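Side-chain contacts in alpha-1,2-mannosyltransferase (Ktr4), putative (Neosartorya fumigata, PDB 7BOP), which belongs to the GT-A clan of glycosyltransferases and binds guanosine-5'-diphosphate together with a manganese ion: residues A[218-223]-A[377-382]; A[262-267]-A[370-375]; A[239-244]-A[296-301]. All coordinates share one frame; numbering follows the deposited sequence.

Interaction 1 of 3, residues A[218-223]-A[377-382]; sequences YGFTIN and PSYFKH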
ATOM      1  N   TYR A 218       5.739   5.775  -6.512  1.00 28.49           N
ATOM      2  CA  TYR A 218       4.689   5.052  -5.800  1.00 28.91           C
ATOM      3  C   TYR A 218       3.349   5.268  -6.438  1.00 27.65           C
ATOM      4  O   TYR A 218       3.060   6.358  -6.933  1.00 28.06           O
ATOM      5  CB  TYR A 218       4.651   5.555  -4.363  1.00 28.59           C
ATOM      6  CG  TYR A 218       3.783   4.814  -3.386  1.00 29.26           C
ATOM      7  CD1 TYR A 218       4.271   3.720  -2.681  1.00 29.00           C
ATOM      8  CD2 TYR A 218       2.493   5.264  -3.095  1.00 30.06           C
ATOM      9  CE1 TYR A 218       3.498   3.082  -1.729  1.00 29.67           C
ATOM     10  CE2 TYR A 218       1.707   4.634  -2.143  1.00 29.25           C
ATOM     11  CZ  TYR A 218       2.205   3.544  -1.463  1.00 30.80           C
ATOM     12  OH  TYR A 218       1.412   2.933  -0.512  1.00 30.05           O
ATOM     13  N   GLY A 219       2.535   4.221  -6.422  1.00 27.51           N
ATOM     14  CA  GLY A 219       1.183   4.271  -6.919  1.00 28.40           C
ATOM     15  C   GLY A 219       0.202   3.681  -5.925  1.00 28.02           C
ATOM     16  O   GLY A 219       0.491   2.660  -5.292  1.00 29.54           O
ATOM     17  N   PHE A 220      -0.956   4.331  -5.804  1.00 29.24           N
ATOM     18  CA  PHE A 220      -2.024   3.908  -4.893  1.00 28.35           C
ATOM     19  C   PHE A 220      -3.388   3.919  -5.582  1.00 26.80           C
ATOM     20  O   PHE A 220      -3.552   4.519  -6.636  1.00 26.05           O
ATOM     21  CB  PHE A 220      -2.055   4.834  -3.669  1.00 27.99           C
ATOM     22  CG  PHE A 220      -2.614   6.200  -3.943  1.00 27.66           C
ATOM     23  CD1 PHE A 220      -1.820   7.189  -4.508  1.00 27.99           C
ATOM     24  CD2 PHE A 220      -3.936   6.512  -3.619  1.00 27.46           C
ATOM     25  CE1 PHE A 220      -2.321   8.458  -4.756  1.00 27.03           C
ATOM     26  CE2 PHE A 220      -4.451   7.781  -3.877  1.00 27.65           C
ATOM     27  CZ  PHE A 220      -3.642   8.756  -4.448  1.00 28.41           C
ATOM     28  N   THR A 221      -4.367   3.265  -4.964  1.00 25.83           N
ATOM     29  CA  THR A 221      -5.765   3.336  -5.422  1.00 26.99           C
ATOM     30  C   THR A 221      -6.728   3.971  -4.421  1.00 26.40           C
ATOM     31  O   THR A 221      -7.685   4.600  -4.843  1.00 27.61           O
ATOM     32  CB  THR A 221      -6.321   1.942  -5.768  1.00 27.80           C
ATOM     33  OG1 THR A 221      -6.049   1.055  -4.685  1.00 28.69           O
ATOM     34  CG2 THR A 221      -5.671   1.405  -7.037  1.00 27.70           C
ATOM     35  N   ILE A 222      -6.485   3.788  -3.122  1.00 27.80           N
ATOM     36  CA  ILE A 222      -7.409   4.208  -2.051  1.00 28.29           C
ATOM     37  C   ILE A 222      -6.635   5.022  -1.004  1.00 28.82           C
ATOM     38  O   ILE A 222      -5.461   4.764  -0.756  1.00 28.70           O
ATOM     39  CB  ILE A 222      -8.131   2.967  -1.458  1.00 28.36           C
ATOM     40  CG1 ILE A 222      -9.036   2.341  -2.533  1.00 28.77           C
ATOM     41  CG2 ILE A 222      -8.957   3.310  -0.214  1.00 28.92           C
ATOM     42  CD1 ILE A 222      -9.724   1.034  -2.141  1.00 28.39           C
ATOM     43  N   ASN A 223      -7.288   6.033  -0.430  1.00 28.23           N
ATOM     44  CA  ASN A 223      -6.650   6.967   0.507  1.00 27.94           C
ATOM     45  C   ASN A 223      -7.619   7.153   1.677  1.00 28.39           C
ATOM     46  O   ASN A 223      -8.725   7.657   1.483  1.00 27.43           O
ATOM     47  CB  ASN A 223      -6.367   8.295  -0.201  1.00 29.12           C
ATOM     48  CG  ASN A 223      -5.378   9.182   0.549  1.00 31.62           C
ATOM     49  OD1 ASN A 223      -5.588   9.547   1.711  1.00 32.57           O
ATOM     50  ND2 ASN A 223      -4.290   9.546  -0.126  1.00 33.09           N
ATOM     51  N   PRO A 377     -10.546  13.732  -0.530  1.00 30.79           N
ATOM     52  CA  PRO A 377     -10.787  15.172  -0.686  1.00 31.36           C
ATOM     53  C   PRO A 377      -9.652  16.041  -0.127  1.00 31.00           C
ATOM     54  O   PRO A 377      -9.323  17.080  -0.717  1.00 31.82           O
ATOM     55  CB  PRO A 377     -12.101  15.394   0.079  1.00 33.43           C
ATOM     56  CG  PRO A 377     -12.791  14.086   0.013  1.00 32.86           C
ATOM     57  CD  PRO A 377     -11.674  13.080   0.166  1.00 31.09           C
ATOM     58  N   SER A 378      -9.025  15.596   0.960  1.00 28.64           N
ATOM     59  CA  SER A 378      -7.843  16.272   1.476  1.00 31.15           C
ATOM     60  C   SER A 378      -6.619  16.042   0.578  1.00 30.61           C
ATOM     61  O   SER A 378      -5.889  16.984   0.265  1.00 28.82           O
ATOM     62  CB  SER A 378      -7.534  15.805   2.891  1.00 31.31           C
ATOM     63  OG  SER A 378      -6.321  16.361   3.337  1.00 31.41           O
ATOM     64  N   TYR A 379      -6.389  14.794   0.176  1.00 29.21           N
ATOM     65  CA  TYR A 379      -5.230  14.489  -0.672  1.00 28.60           C
ATOM     66  C   TYR A 379      -5.279  15.224  -2.024  1.00 29.14           C
ATOM     67  O   TYR A 379      -4.272  15.771  -2.483  1.00 28.77           O
ATOM     68  CB  TYR A 379      -5.083  12.981  -0.895  1.00 28.83           C
ATOM     69  CG  TYR A 379      -3.785  12.650  -1.600  1.00 28.86           C
ATOM     70  CD1 TYR A 379      -2.583  12.713  -0.919  1.00 28.62           C
ATOM     71  CD2 TYR A 379      -3.755  12.301  -2.948  1.00 29.58           C
ATOM     72  CE1 TYR A 379      -1.381  12.421  -1.536  1.00 29.76           C
ATOM     73  CE2 TYR A 379      -2.548  12.001  -3.586  1.00 29.53           C
ATOM     74  CZ  TYR A 379      -1.366  12.066  -2.876  1.00 29.60           C
ATOM     75  OH  TYR A 379      -0.163  11.779  -3.479  1.00 28.92           O
ATOM     76  N   PHE A 380      -6.461  15.255  -2.632  1.00 29.59           N
ATOM     77  CA  PHE A 380      -6.647  15.916  -3.915  1.00 32.34           C
ATOM     78  C   PHE A 380      -6.504  17.436  -3.812  1.00 32.93           C
ATOM     79  O   PHE A 380      -5.997  18.059  -4.734  1.00 34.05           O
ATOM     80  CB  PHE A 380      -8.006  15.546  -4.532  1.00 32.04           C
ATOM     81  CG  PHE A 380      -8.135  14.095  -4.940  1.00 31.69           C
ATOM     82  CD1 PHE A 380      -7.024  13.244  -5.062  1.00 31.69           C
ATOM     83  CD2 PHE A 380      -9.388  13.584  -5.246  1.00 32.40           C
ATOM     84  CE1 PHE A 380      -7.182  11.926  -5.456  1.00 31.62           C
ATOM     85  CE2 PHE A 380      -9.545  12.271  -5.647  1.00 32.33           C
ATOM     86  CZ  PHE A 380      -8.439  11.441  -5.757  1.00 31.79           C
ATOM     87  N   LYS A 381      -6.924  18.016  -2.691  1.00 32.81           N
ATOM     88  CA  LYS A 381      -6.728  19.450  -2.450  1.00 34.91           C
ATOM     89  C   LYS A 381      -5.254  19.792  -2.225  1.00 34.37           C
ATOM     90  O   LYS A 381      -4.720  20.719  -2.848  1.00 34.95           O
ATOM     91  CB  LYS A 381      -7.562  19.914  -1.248  1.00 39.26           C
ATOM     92  CG  LYS A 381      -7.326  21.361  -0.836  1.00 44.91           C
ATOM     93  CD  LYS A 381      -8.310  21.774   0.244  1.00 51.30           C
ATOM     94  CE  LYS A 381      -7.967  23.146   0.806  1.00 55.08           C
ATOM     95  NZ  LYS A 381      -8.996  23.552   1.803  1.00 58.73           N
ATOM     96  N   HIS A 382      -4.601  19.051  -1.332  1.00 32.16           N
ATOM     97  CA  HIS A 382      -3.245  19.402  -0.882  1.00 33.46           C
ATOM     98  C   HIS A 382      -2.125  18.890  -1.775  1.00 34.01           C
ATOM     99  O   HIS A 382      -1.026  19.442  -1.750  1.00 34.41           O
ATOM    100  CB  HIS A 382      -3.029  18.912   0.544  1.00 33.60           C
ATOM    101  CG  HIS A 382      -3.864  19.643   1.535  1.00 35.16           C
ATOM    102  ND1 HIS A 382      -3.632  20.961   1.853  1.00 37.41           N
ATOM    103  CD2 HIS A 382      -4.963  19.271   2.228  1.00 36.03           C
ATOM    104  CE1 HIS A 382      -4.545  21.369   2.717  1.00 39.75           C
ATOM    105  NE2 HIS A 382      -5.368  20.363   2.957  1.00 38.42           N
TER
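The Y379 ring has the side-chain amide of N223 over one face, while the F220 ring meets it obliquely. The contact joins strand 218-224 of the central mixed sheet, part of the GT-A fold, to the C-terminal helix 376-382. Between F220 and Y379 the ring centroids are 5.3 Å apart and the planes stand at 85°. The nearest atoms are F220 CZ and Y379 CE2, 3.5 Å apart, with F220 CE1 3.7 Å from the same carbon. The F220 torsion places CG between the backbone N and the carbonyl carbon (chi1 74°), and its CB leaves the strand toward the helix. On the other side, Y379 holds CG anti to the backbone N (chi1 -172°), which carries its ring out from the helix to F220 and N223.

All three touching residues are buried, in an aromatic cluster that extends beyond the two segments. W257 and F279 each meet the Y379 ring edge-to-face, and W335 stacks on F220. No hydrogen bond crosses between the segments; the contact is ring against ring, plus the N223 amide over the Y379 face. The planes of that amide and ring are 35° apart, a tilted overlay. It is centred on the root of the tyrosine side chain more than on the middle of the ring: N223 ND2 is 3.5 Å from Y379 CG and 3.6 Å from Y379 CB, but 4.0 Å from Y379 CD2.

Interaction 2 of 3, residues A[262-267]-A[370-375]; sequences SLRPDH and LAKEDC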
ATOM      1  N   SER A 262      -8.715  19.915   8.551  1.00 41.67           N
ATOM      2  CA  SER A 262      -9.912  20.598   8.059  1.00 42.29           C
ATOM      3  C   SER A 262     -11.116  19.663   7.864  1.00 41.25           C
ATOM      4  O   SER A 262     -12.252  20.135   7.848  1.00 41.92           O
ATOM      5  CB  SER A 262      -9.590  21.348   6.761  1.00 43.88           C
ATOM      6  OG  SER A 262      -9.295  20.442   5.708  1.00 46.67           O
ATOM      7  N   LEU A 263     -10.885  18.355   7.720  1.00 39.22           N
ATOM      8  CA  LEU A 263     -11.977  17.387   7.530  1.00 39.04           C
ATOM      9  C   LEU A 263     -12.428  16.716   8.813  1.00 39.31           C
ATOM     10  O   LEU A 263     -13.625  16.633   9.085  1.00 39.88           O
ATOM     11  CB  LEU A 263     -11.574  16.303   6.532  1.00 39.48           C
ATOM     12  CG  LEU A 263     -11.250  16.707   5.101  1.00 39.85           C
ATOM     13  CD1 LEU A 263     -11.158  15.452   4.236  1.00 39.84           C
ATOM     14  CD2 LEU A 263     -12.289  17.669   4.553  1.00 42.46           C
ATOM     15  N   ARG A 264     -11.467  16.185   9.568  1.00 37.04           N
ATOM     16  CA  ARG A 264     -11.740  15.447  10.796  1.00 35.09           C
ATOM     17  C   ARG A 264     -10.747  15.915  11.853  1.00 36.47           C
ATOM     18  O   ARG A 264      -9.813  15.190  12.202  1.00 35.41           O
ATOM     19  CB  ARG A 264     -11.662  13.940  10.545  1.00 35.15           C
ATOM     20  CG  ARG A 264     -12.637  13.494   9.465  1.00 36.39           C
ATOM     21  CD  ARG A 264     -12.645  12.002   9.257  1.00 35.31           C
ATOM     22  NE  ARG A 264     -13.284  11.287  10.352  1.00 34.94           N
ATOM     23  CZ  ARG A 264     -13.325   9.963  10.456  1.00 38.04           C
ATOM     24  NH1 ARG A 264     -12.755   9.188   9.532  1.00 36.94           N
ATOM     25  NH2 ARG A 264     -13.922   9.399  11.500  1.00 41.60           N
ATOM     26  N   PRO A 265     -10.939  17.149  12.367  1.00 37.62           N
ATOM     27  CA  PRO A 265      -9.962  17.709  13.313  1.00 38.66           C
ATOM     28  C   PRO A 265      -9.701  16.873  14.569  1.00 38.28           C
ATOM     29  O   PRO A 265      -8.600  16.945  15.120  1.00 38.35           O
ATOM     30  CB  PRO A 265     -10.547  19.095  13.667  1.00 40.02           C
ATOM     31  CG  PRO A 265     -11.971  19.061  13.222  1.00 39.80           C
ATOM     32  CD  PRO A 265     -12.016  18.111  12.059  1.00 39.45           C
ATOM     33  N   ASP A 266     -10.667  16.068  15.007  1.00 36.90           N
ATOM     34  CA  ASP A 266     -10.446  15.212  16.174  1.00 39.84           C
ATOM     35  C   ASP A 266      -9.473  14.052  15.913  1.00 37.91           C
ATOM     36  O   ASP A 266      -8.792  13.583  16.839  1.00 37.34           O
ATOM     37  CB  ASP A 266     -11.770  14.696  16.742  1.00 43.65           C
ATOM     38  CG  ASP A 266     -12.665  15.826  17.280  1.00 50.61           C
ATOM     39  OD1 ASP A 266     -12.156  16.930  17.615  1.00 53.42           O
ATOM     40  OD2 ASP A 266     -13.894  15.599  17.377  1.00 59.07           O
ATOM     41  N   HIS A 267      -9.402  13.585  14.671  1.00 34.28           N
ATOM     42  CA  HIS A 267      -8.354  12.628  14.302  1.00 33.83           C
ATOM     43  C   HIS A 267      -6.980  13.254  14.417  1.00 30.45           C
ATOM     44  O   HIS A 267      -6.079  12.646  14.968  1.00 32.49           O
ATOM     45  CB  HIS A 267      -8.540  12.090  12.888  1.00 33.41           C
ATOM     46  CG  HIS A 267      -9.375  10.860  12.825  1.00 34.00           C
ATOM     47  ND1 HIS A 267     -10.642  10.794  13.363  1.00 34.54           N
ATOM     48  CD2 HIS A 267      -9.127   9.646  12.283  1.00 33.30           C
ATOM     49  CE1 HIS A 267     -11.142   9.588  13.154  1.00 35.15           C
ATOM     50  NE2 HIS A 267     -10.243   8.873  12.500  1.00 35.09           N
ATOM     51  N   LEU A 370     -19.217   4.450   7.347  1.00 32.25           N
ATOM     52  CA  LEU A 370     -17.966   4.227   6.613  1.00 32.99           C
ATOM     53  C   LEU A 370     -17.586   5.334   5.615  1.00 33.36           C
ATOM     54  O   LEU A 370     -16.406   5.458   5.270  1.00 32.04           O
ATOM     55  CB  LEU A 370     -18.007   2.889   5.896  1.00 33.04           C
ATOM     56  CG  LEU A 370     -18.066   1.646   6.780  1.00 34.68           C
ATOM     57  CD1 LEU A 370     -18.130   0.413   5.893  1.00 35.40           C
ATOM     58  CD2 LEU A 370     -16.882   1.565   7.727  1.00 36.05           C
ATOM     59  N   ALA A 371     -18.561   6.131   5.156  1.00 32.39           N
ATOM     60  CA  ALA A 371     -18.314   7.178   4.156  1.00 32.88           C
ATOM     61  C   ALA A 371     -17.226   8.172   4.563  1.00 33.85           C
ATOM     62  O   ALA A 371     -16.446   8.623   3.722  1.00 33.08           O
ATOM     63  CB  ALA A 371     -19.604   7.931   3.834  1.00 35.27           C
ATOM     64  N   LYS A 372     -17.166   8.500   5.853  1.00 33.13           N
ATOM     65  CA  LYS A 372     -16.196   9.488   6.357  1.00 34.20           C
ATOM     66  C   LYS A 372     -14.733   9.017   6.402  1.00 31.13           C
ATOM     67  O   LYS A 372     -13.852   9.793   6.755  1.00 31.27           O
ATOM     68  CB  LYS A 372     -16.623   9.994   7.742  1.00 38.06           C
ATOM     69  CG  LYS A 372     -16.552   8.983   8.865  1.00 42.34           C
ATOM     70  CD  LYS A 372     -16.903   9.612  10.212  1.00 47.89           C
ATOM     71  CE  LYS A 372     -18.403   9.743  10.413  1.00 51.68           C
ATOM     72  NZ  LYS A 372     -19.025   8.423  10.723  1.00 54.74           N
ATOM     73  N   GLU A 373     -14.481   7.752   6.078  1.00 31.13           N
ATOM     74  CA  GLU A 373     -13.131   7.217   6.077  1.00 31.55           C
ATOM     75  C   GLU A 373     -12.330   7.565   4.821  1.00 30.28           C
ATOM     76  O   GLU A 373     -11.120   7.347   4.802  1.00 29.53           O
ATOM     77  CB  GLU A 373     -13.153   5.699   6.302  1.00 32.77           C
ATOM     78  CG  GLU A 373     -13.801   5.258   7.616  1.00 33.94           C
ATOM     79  CD  GLU A 373     -13.253   5.971   8.839  1.00 34.92           C
ATOM     80  OE1 GLU A 373     -12.039   6.212   8.920  1.00 35.70           O
ATOM     81  OE2 GLU A 373     -14.036   6.314   9.728  1.00 36.82           O
ATOM     82  N   ASP A 374     -12.978   8.139   3.807  1.00 29.27           N
ATOM     83  CA  ASP A 374     -12.304   8.536   2.570  1.00 28.59           C
ATOM     84  C   ASP A 374     -11.526   9.826   2.821  1.00 29.86           C
ATOM     85  O   ASP A 374     -12.113  10.838   3.199  1.00 28.53           O
ATOM     86  CB  ASP A 374     -13.350   8.744   1.467  1.00 28.64           C
ATOM     87  CG  ASP A 374     -12.753   9.039   0.098  1.00 28.63           C
ATOM     88  OD1 ASP A 374     -11.528   8.902  -0.128  1.00 27.94           O
ATOM     89  OD2 ASP A 374     -13.543   9.405  -0.790  1.00 29.90           O
ATOM     90  N   CYS A 375     -10.211   9.800   2.606  1.00 29.96           N
ATOM     91  CA  CYS A 375      -9.405  11.012   2.782  1.00 29.22           C
ATOM     92  C   CYS A 375      -8.990  11.670   1.464  1.00 29.08           C
ATOM     93  O   CYS A 375      -8.308  12.692   1.474  1.00 30.00           O
ATOM     94  CB  CYS A 375      -8.183  10.721   3.642  1.00 30.95           C
ATOM     95  SG  CYS A 375      -7.276  12.224   4.082  1.00 33.69           S
TER
HETATM   96  O   HOH W   1     -13.464   6.884  12.515  1.00 52.46           O
HETATM   97  O   HOH W   2     -10.820   6.367  11.380  1.00 43.33           O
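R264 NH1 faces both carboxylate oxygens of E373, at 3.1 Å from OE1 and 3.2 Å from OE2. Each is a weak hydrogen bond, with N-H...O angles of 147° and 149°, and both belong to one salt bridge, closest at OE1. NH1 alone bonds both oxygens, and the guanidinium and carboxylate planes stand 70° apart; this is not the coplanar pairing of two nitrogens with two oxygens. The carbonyl O of K372 is also close to R264 NH1, at 3.0 Å.

Two waters extend the link, both in plane at the edge of the H267 ring. One accepts from R264 NH2 and donates to E373 OE2; the other donates to E373 OE1 and is hydrogen-bonded to H267 NE2, 2.8 Å away.

K372 CD lies over one face of the guanidinium, 3.3 Å from R264 NH2, and H267 CE1, from R264's own segment, over the other, both toward the rim. In K372, CG sits between the backbone N and the carbonyl carbon (chi1 68°), bringing CG and CD over the arginine; later bends turn NZ to F369 O. F225 adds a cation-pi contact to R264.

The contact ties the N-cap residue of helix 265-270 to the 3-10 segment 370-373, shortly before C375, whose disulfide to C277 anchors the loop covalently. The touching residues are partly exposed, a surface joint; the E373 side chain is about 13 Å from GDP. Gripped by NH1 and two waters, the E373 carboxylate would probably balance the arginine and temper the nearness of K372 NZ, 5.3 Å from R264 NH2.

Interaction 3 of 3, residues A[239-244]-A[296-301]; sequences KKFLAA and YDAYFN
Helices 234-244 and 294-306 pack against each other here, and F241 is the side chain that the first helix sends into the second. Y299 CA lies over one face of the F241 ring, toward its rim: it is 3.8 Å from the F241 ring centroid and 20° off the ring normal, a CH-pi contact. The ring reaches this place by an extended first torsion, with CG opposite the backbone N (chi1 180°).

One end of the ring comes especially close to the main chain, F241 CZ being 3.3 Å from Y299 N. The methyl A298 CB packs 3.7 Å from F241 CZ. Further along the ring, F241 CE2 is 3.8 Å from Y299 CB. The two aromatic rings meet only obliquely, their planes 55° apart.

H302, about one turn on, adds its ring to F241, and Y299 OH is hydrogen-bonded to T238 OG1, a polar tie back to helix 234-244. No hydrogen bond joins the two segments themselves. An aromatic side chain packed on a neighbouring helix backbone beside a small alanine is apolar helix-helix packing, here within the helical part of the protein.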
ATOM      1  N   LYS A 239       8.594  14.001  13.805  1.00 31.78           N
ATOM      2  CA  LYS A 239       9.132  15.355  13.999  1.00 34.34           C
ATOM      3  C   LYS A 239      10.518  15.364  14.659  1.00 33.53           C
ATOM      4  O   LYS A 239      11.354  16.199  14.310  1.00 33.89           O
ATOM      5  CB  LYS A 239       8.164  16.224  14.793  1.00 35.49           C
ATOM      6  CG  LYS A 239       6.952  16.672  13.988  1.00 38.42           C
ATOM      7  CD  LYS A 239       5.851  17.224  14.894  1.00 40.45           C
ATOM      8  CE  LYS A 239       6.227  18.534  15.518  1.00 42.34           C
ATOM      9  NZ  LYS A 239       5.147  19.052  16.384  1.00 41.95           N
ATOM     10  N   LYS A 240      10.746  14.446  15.597  1.00 32.25           N
ATOM     11  CA  LYS A 240      12.066  14.259  16.207  1.00 35.03           C
ATOM     12  C   LYS A 240      13.111  13.857  15.160  1.00 34.89           C
ATOM     13  O   LYS A 240      14.202  14.432  15.097  1.00 32.77           O
ATOM     14  CB  LYS A 240      12.011  13.213  17.328  1.00 34.53           C
ATOM     15  CG  LYS A 240      11.255  13.688  18.570  1.00 34.52           C
ATOM     16  CD  LYS A 240      10.884  12.550  19.494  1.00 34.28           C
ATOM     17  CE  LYS A 240      12.097  11.890  20.127  1.00 34.24           C
ATOM     18  NZ  LYS A 240      11.716  10.770  21.036  1.00 35.43           N
ATOM     19  N   PHE A 241      12.756  12.884  14.324  1.00 33.64           N
ATOM     20  CA  PHE A 241      13.615  12.473  13.226  1.00 32.93           C
ATOM     21  C   PHE A 241      13.954  13.632  12.281  1.00 33.66           C
ATOM     22  O   PHE A 241      15.123  13.807  11.892  1.00 32.85           O
ATOM     23  CB  PHE A 241      12.961  11.335  12.446  1.00 33.70           C
ATOM     24  CG  PHE A 241      13.779  10.860  11.293  1.00 33.41           C
ATOM     25  CD1 PHE A 241      14.909  10.090  11.515  1.00 34.16           C
ATOM     26  CD2 PHE A 241      13.440  11.206   9.989  1.00 34.48           C
ATOM     27  CE1 PHE A 241      15.683   9.650  10.456  1.00 34.88           C
ATOM     28  CE2 PHE A 241      14.218  10.781   8.924  1.00 36.17           C
ATOM     29  CZ  PHE A 241      15.335   9.989   9.158  1.00 35.17           C
ATOM     30  N   LEU A 242      12.940  14.417  11.913  1.00 31.51           N
ATOM     31  CA  LEU A 242      13.144  15.552  11.019  1.00 32.91           C
ATOM     32  C   LEU A 242      14.050  16.621  11.633  1.00 34.20           C
ATOM     33  O   LEU A 242      14.905  17.165  10.935  1.00 34.21           O
ATOM     34  CB  LEU A 242      11.820  16.188  10.585  1.00 34.14           C
ATOM     35  CG  LEU A 242      10.905  15.384   9.657  1.00 34.79           C
ATOM     36  CD1 LEU A 242       9.569  16.084   9.538  1.00 35.25           C
ATOM     37  CD2 LEU A 242      11.518  15.188   8.279  1.00 36.87           C
ATOM     38  N   ALA A 243      13.876  16.909  12.921  1.00 33.63           N
ATOM     39  CA  ALA A 243      14.731  17.886  13.618  1.00 34.63           C
ATOM     40  C   ALA A 243      16.202  17.451  13.634  1.00 34.80           C
ATOM     41  O   ALA A 243      17.095  18.288  13.534  1.00 37.01           O
ATOM     42  CB  ALA A 243      14.227  18.129  15.033  1.00 34.23           C
ATOM     43  N   ALA A 244      16.438  16.147  13.740  1.00 35.78           N
ATOM     44  CA  ALA A 244      17.783  15.578  13.653  1.00 37.26           C
ATOM     45  C   ALA A 244      18.346  15.493  12.224  1.00 39.86           C
ATOM     46  O   ALA A 244      19.561  15.377  12.055  1.00 38.71           O
ATOM     47  CB  ALA A 244      17.804  14.202  14.298  1.00 37.06           C
ATOM     48  N   TYR A 296      14.427   7.433   3.587  1.00 32.05           N
ATOM     49  CA  TYR A 296      13.368   6.551   4.066  1.00 30.94           C
ATOM     50  C   TYR A 296      13.899   5.506   5.036  1.00 31.84           C
ATOM     51  O   TYR A 296      13.291   5.256   6.082  1.00 31.08           O
ATOM     52  CB  TYR A 296      12.588   5.853   2.945  1.00 30.56           C
ATOM     53  CG  TYR A 296      11.504   4.992   3.553  1.00 29.78           C
ATOM     54  CD1 TYR A 296      11.764   3.669   3.913  1.00 29.53           C
ATOM     55  CD2 TYR A 296      10.253   5.530   3.868  1.00 29.86           C
ATOM     56  CE1 TYR A 296      10.806   2.891   4.537  1.00 28.73           C
ATOM     57  CE2 TYR A 296       9.280   4.755   4.484  1.00 29.26           C
ATOM     58  CZ  TYR A 296       9.563   3.438   4.809  1.00 28.87           C
ATOM     59  OH  TYR A 296       8.626   2.661   5.427  1.00 29.12           O
ATOM     60  N   ASP A 297      15.005   4.860   4.687  1.00 31.65           N
ATOM     61  CA  ASP A 297      15.493   3.789   5.530  1.00 32.51           C
ATOM     62  C   ASP A 297      15.979   4.299   6.887  1.00 31.97           C
ATOM     63  O   ASP A 297      15.814   3.608   7.880  1.00 30.95           O
ATOM     64  CB  ASP A 297      16.586   2.980   4.845  1.00 34.33           C
ATOM     65  CG  ASP A 297      16.792   1.637   5.494  1.00 34.66           C
ATOM     66  OD1 ASP A 297      15.801   0.915   5.759  1.00 35.45           O
ATOM     67  OD2 ASP A 297      17.955   1.299   5.749  1.00 38.19           O
ATOM     68  N   ALA A 298      16.576   5.491   6.929  1.00 32.21           N
ATOM     69  CA  ALA A 298      16.931   6.119   8.215  1.00 32.76           C
ATOM     70  C   ALA A 298      15.670   6.395   9.049  1.00 32.07           C
ATOM     71  O   ALA A 298      15.669   6.185  10.263  1.00 31.30           O
ATOM     72  CB  ALA A 298      17.714   7.405   7.997  1.00 33.24           C
ATOM     73  N   TYR A 299      14.607   6.849   8.385  1.00 32.05           N
ATOM     74  CA  TYR A 299      13.302   7.055   9.025  1.00 31.03           C
ATOM     75  C   TYR A 299      12.782   5.755   9.613  1.00 30.83           C
ATOM     76  O   TYR A 299      12.388   5.714  10.788  1.00 30.20           O
ATOM     77  CB  TYR A 299      12.302   7.654   8.028  1.00 30.76           C
ATOM     78  CG  TYR A 299      10.898   7.851   8.564  1.00 30.96           C
ATOM     79  CD1 TYR A 299      10.667   8.645   9.688  1.00 32.14           C
ATOM     80  CD2 TYR A 299       9.792   7.269   7.932  1.00 32.00           C
ATOM     81  CE1 TYR A 299       9.380   8.839  10.176  1.00 32.09           C
ATOM     82  CE2 TYR A 299       8.500   7.465   8.417  1.00 30.18           C
ATOM     83  CZ  TYR A 299       8.300   8.248   9.533  1.00 30.60           C
ATOM     84  OH  TYR A 299       7.020   8.450  10.025  1.00 31.09           O
ATOM     85  N   PHE A 300      12.814   4.674   8.829  1.00 31.13           N
ATOM     86  CA  PHE A 300      12.371   3.393   9.347  1.00 31.90           C
ATOM     87  C   PHE A 300      13.170   2.989  10.592  1.00 33.34           C
ATOM     88  O   PHE A 300      12.590   2.591  11.598  1.00 32.44           O
ATOM     89  CB  PHE A 300      12.432   2.253   8.322  1.00 32.25           C
ATOM     90  CG  PHE A 300      12.303   0.913   8.966  1.00 31.87           C
ATOM     91  CD1 PHE A 300      11.072   0.491   9.451  1.00 33.22           C
ATOM     92  CD2 PHE A 300      13.427   0.129   9.213  1.00 33.38           C
ATOM     93  CE1 PHE A 300      10.944  -0.723  10.110  1.00 33.11           C
ATOM     94  CE2 PHE A 300      13.307  -1.090   9.875  1.00 33.70           C
ATOM     95  CZ  PHE A 300      12.062  -1.514  10.324  1.00 34.01           C
ATOM     96  N   ASN A 301      14.499   3.078  10.517  1.00 33.54           N
ATOM     97  CA  ASN A 301      15.334   2.672  11.647  1.00 34.03           C
ATOM     98  C   ASN A 301      15.078   3.503  12.893  1.00 32.32           C
ATOM     99  O   ASN A 301      15.084   2.958  13.992  1.00 32.53           O
ATOM    100  CB  ASN A 301      16.819   2.678  11.288  1.00 35.50           C
ATOM    101  CG  ASN A 301      17.185   1.547  10.354  1.00 36.97           C
ATOM    102  OD1 ASN A 301      16.735   0.417  10.529  1.00 38.45           O
ATOM    103  ND2 ASN A 301      18.004   1.841   9.362  1.00 39.47           N
TER

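Interactions 1 and 3 are buried and rest on aromatic side chains, with an amide against a ring in interaction 1 and no hydrogen bond between the segments of either, whereas interaction 2 lies at the surface and relies on charge and water. Interactions 1 and 2 are neighbours, their centres 13 Å apart, and both hold the C-terminal region: N223 O of interaction 1 probably accepts a hydrogen bond from C375 N of interaction 2 at 2.8 Å, and L263 packs against S378. Interaction 3 stands apart, its nearest atoms about 9 Å from interaction 1 and about 13 Å from interaction 2. It joins two helices, while interaction 1 fixes a helix to the sheet and interaction 2 links loops at helix ends.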